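PDB 3KOP: uncharacterized protein from Arthrobacter sp., which is of unknown function but adopts a cyclophilin-like fold and belongs to the DUF3830 family. Local coordinates for residues N87-P92 and G149-T154. Residues are numbered along the deposited sequence; the frame is centred on the assembly and turned at random. Where two conformers were deposited one is given.
Sequences NTTVTP and GNVFAT
Thr-89 and Gly-149 form an antiparallel hydrogen-bonded pair, each N donating to the other's O at 3.0 Å. One residue along, Thr-88 and Asn-150 make a non-hydrogen-bonded pair, and there Thr-88 CA also directs a CA-H...O contact at Gly-149 O, 3.1 Å away. The pairing ends at Asn-87, whose positive phi and psi, a left-handed conformation, turn the chain. Val-151 N still reaches Asn-87 O, but from 49° above the carbonyl plane.

Asn-87 then adds a side-chain bond. Its CG lies anti to the backbone N (chi1 -160°), which carries the amide over Val-151; ND2 gives an almost straight bond to Val-151 O at 2.8 Å, the acceptor lying in the amide plane. Val-151 is thus gripped at both N and O by one residue. Cut back to an alanine, this residue would probably leave Val-151 O without its amide donor and the turn tied to the strand by the backbone bond alone.

The tightest apolar contact is methyl on methyl: Thr-89 CG2 presses against Val-151 CG2 at 3.4 Å, closer than usual for two carbons.

Among the polar ends, Asn-150 OD1 accepts from Glu-86 N, while its ND2 binds Gly-84 O and Thr-47 OG1. The Thr-88 methyl, CG2, comes 3.3 Å from Asn-150 OD1. Thr-89 OG1 accepts from Thr-91 N, an ST turn, and bonds Asn-136 of a third subunit; Thr-88 OG1 bonds Asp-143 O of a second subunit.

The short strand 88-89 therefore lies buried at a subunit junction, paired with strand 145-157. That long strand also pairs with strands 96-103 and 33-39, and forms a classic beta bulge where Phe-152 and Ala-153 face Val-97 of strand 96-103.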
ATOM      1  N   ASN F  87       8.438 -16.139  -9.887  1.00 12.66           N
ATOM      2  CA  ASN F  87       8.080 -16.512  -8.529  1.00 12.63           C
ATOM      3  C   ASN F  87       8.251 -15.355  -7.547  1.00 12.61           C
ATOM      4  O   ASN F  87       8.824 -15.524  -6.459  1.00 12.20           O
ATOM      5  CB  ASN F  87       8.933 -17.700  -8.069  1.00 13.03           C
ATOM      6  CG  ASN F  87       8.331 -18.455  -6.915  1.00 13.74           C
ATOM      7  OD1 ASN F  87       7.139 -18.733  -6.907  1.00 15.59           O
ATOM      8  ND2 ASN F  87       9.164 -18.860  -5.956  1.00 11.18           N
ATOM      9  N   THR F  88       7.749 -14.189  -7.929  1.00 12.51           N
ATOM     10  CA  THR F  88       8.016 -12.986  -7.168  1.00 12.52           C
ATOM     11  C   THR F  88       7.165 -12.868  -5.909  1.00 12.44           C
ATOM     12  O   THR F  88       6.038 -13.442  -5.789  1.00 12.36           O
ATOM     13  CB  THR F  88       7.852 -11.739  -8.040  1.00 13.36           C
ATOM     14  OG1 THR F  88       6.483 -11.572  -8.367  1.00 12.34           O
ATOM     15  CG2 THR F  88       8.664 -11.872  -9.395  1.00 13.00           C
ATOM     16  N   THR F  89       7.736 -12.146  -4.957  1.00 12.11           N
ATOM     17  CA  THR F  89       7.037 -11.729  -3.762  1.00 11.95           C
ATOM     18  C   THR F  89       7.314 -10.246  -3.437  1.00 11.46           C
ATOM     19  O   THR F  89       8.389  -9.687  -3.767  1.00 11.65           O
ATOM     20  CB  THR F  89       7.434 -12.621  -2.548  1.00 11.58           C
ATOM     21  OG1 THR F  89       6.555 -12.370  -1.445  1.00 11.70           O
ATOM     22  CG2 THR F  89       8.891 -12.352  -2.158  1.00 10.26           C
ATOM     23  N   VAL F  90       6.330  -9.607  -2.804  1.00 10.33           N
ATOM     24  CA  VAL F  90       6.614  -8.375  -2.060  1.00 10.90           C
ATOM     25  C   VAL F  90       6.434  -8.557  -0.564  1.00 11.35           C
ATOM     26  O   VAL F  90       6.558  -7.593   0.197  1.00 12.31           O
ATOM     27  CB  VAL F  90       5.828  -7.162  -2.561  1.00 11.01           C
ATOM     28  CG1 VAL F  90       6.362  -6.778  -3.993  1.00  9.64           C
ATOM     29  CG2 VAL F  90       4.293  -7.421  -2.545  1.00  9.27           C
ATOM     30  N   THR F  91       6.144  -9.798  -0.162  1.00 11.25           N
ATOM     31  CA  THR F  91       5.933 -10.195   1.202  1.00 11.54           C
ATOM     32  C   THR F  91       6.852 -11.383   1.491  1.00 11.97           C
ATOM     33  O   THR F  91       6.366 -12.478   1.727  1.00 12.31           O
ATOM     34  CB  THR F  91       4.440 -10.596   1.466  1.00 11.76           C
ATOM     35  OG1 THR F  91       4.009 -11.606   0.543  1.00 11.23           O
ATOM     36  CG2 THR F  91       3.509  -9.384   1.334  1.00  9.73           C
ATOM     37  N   PRO F  92       8.186 -11.155   1.492  1.00 11.99           N
ATOM     38  CA  PRO F  92       9.061 -12.272   1.765  1.00 12.33           C
ATOM     39  C   PRO F  92       8.935 -12.813   3.190  1.00 12.96           C
ATOM     40  O   PRO F  92       8.659 -12.059   4.149  1.00 13.27           O
ATOM     41  CB  PRO F  92      10.451 -11.697   1.516  1.00 12.62           C
ATOM     42  CG  PRO F  92      10.323 -10.248   1.760  1.00 12.31           C
ATOM     43  CD  PRO F  92       8.931  -9.889   1.404  1.00 12.67           C
ATOM     44  N   GLY F 149      10.905  -9.252  -5.410  1.00 13.27           N
ATOM     45  CA  GLY F 149      12.067 -10.107  -5.514  1.00 13.46           C
ATOM     46  C   GLY F 149      11.674 -11.485  -6.038  1.00 13.22           C
ATOM     47  O   GLY F 149      10.620 -12.017  -5.684  1.00 12.71           O
ATOM     48  N   ASN F 150      12.533 -12.079  -6.877  1.00 13.04           N
ATOM     49  CA  ASN F 150      12.328 -13.484  -7.316  1.00 13.05           C
ATOM     50  C   ASN F 150      12.718 -14.409  -6.173  1.00 12.61           C
ATOM     51  O   ASN F 150      13.879 -14.397  -5.728  1.00 13.55           O
ATOM     52  CB  ASN F 150      13.213 -13.867  -8.530  1.00 13.14           C
ATOM     53  CG  ASN F 150      12.823 -13.182  -9.832  1.00 13.51           C
ATOM     54  OD1 ASN F 150      11.919 -12.348  -9.874  1.00 14.05           O
ATOM     55  ND2 ASN F 150      13.481 -13.580 -10.929  1.00 13.33           N
ATOM     56  N   VAL F 151      11.792 -15.224  -5.689  1.00 12.76           N
ATOM     57  CA  VAL F 151      12.093 -16.172  -4.608  1.00 11.88           C
ATOM     58  C   VAL F 151      12.628 -17.437  -5.282  1.00 12.91           C
ATOM     59  O   VAL F 151      11.890 -18.144  -5.994  1.00 12.44           O
ATOM     60  CB  VAL F 151      10.842 -16.539  -3.742  1.00 12.35           C
ATOM     61  CG1 VAL F 151      11.202 -17.636  -2.701  1.00 11.38           C
ATOM     62  CG2 VAL F 151      10.227 -15.301  -3.060  1.00 11.52           C
ATOM     63  N   PHE F 152      13.915 -17.729  -5.075  1.00 12.62           N
ATOM     64  CA  PHE F 152      14.548 -18.824  -5.836  1.00 13.23           C
ATOM     65  C   PHE F 152      15.150 -19.937  -4.978  1.00 13.44           C
ATOM     66  O   PHE F 152      15.628 -20.943  -5.504  1.00 14.34           O
ATOM     67  CB  PHE F 152      15.620 -18.251  -6.803  1.00 12.56           C
ATOM     68  CG  PHE F 152      16.910 -17.840  -6.127  1.00 13.72           C
ATOM     69  CD1 PHE F 152      17.075 -16.543  -5.634  1.00 13.25           C
ATOM     70  CD2 PHE F 152      17.962 -18.739  -5.998  1.00 14.17           C
ATOM     71  CE1 PHE F 152      18.226 -16.160  -5.033  1.00 14.22           C
ATOM     72  CE2 PHE F 152      19.130 -18.347  -5.368  1.00 14.43           C
ATOM     73  CZ  PHE F 152      19.260 -17.062  -4.885  1.00 13.37           C
ATOM     74  N   ALA F 153      15.124 -19.759  -3.669  1.00 13.46           N
ATOM     75  CA  ALA F 153      15.584 -20.772  -2.758  1.00 13.78           C
ATOM     76  C   ALA F 153      14.925 -20.615  -1.407  1.00 14.11           C
ATOM     77  O   ALA F 153      14.387 -19.526  -1.065  1.00 14.77           O
ATOM     78  CB  ALA F 153      17.085 -20.757  -2.626  1.00 13.36           C
ATOM     79  N   THR F 154      14.923 -21.711  -0.666  1.00 14.09           N
ATOM     80  CA  THR F 154      14.367 -21.698   0.669  0.50 14.50           C
ATOM     81  C   THR F 154      15.287 -22.418   1.631  1.00 14.85           C
ATOM     82  O   THR F 154      15.761 -23.540   1.375  1.00 14.63           O
ATOM     83  CB  THR F 154      12.955 -22.284   0.699  0.50 14.65           C
ATOM     84  OG1 THR F 154      12.327 -21.890   1.921  0.50 14.68           O
ATOM     85  CG2 THR F 154      12.975 -23.819   0.575  0.50 14.85           C
TER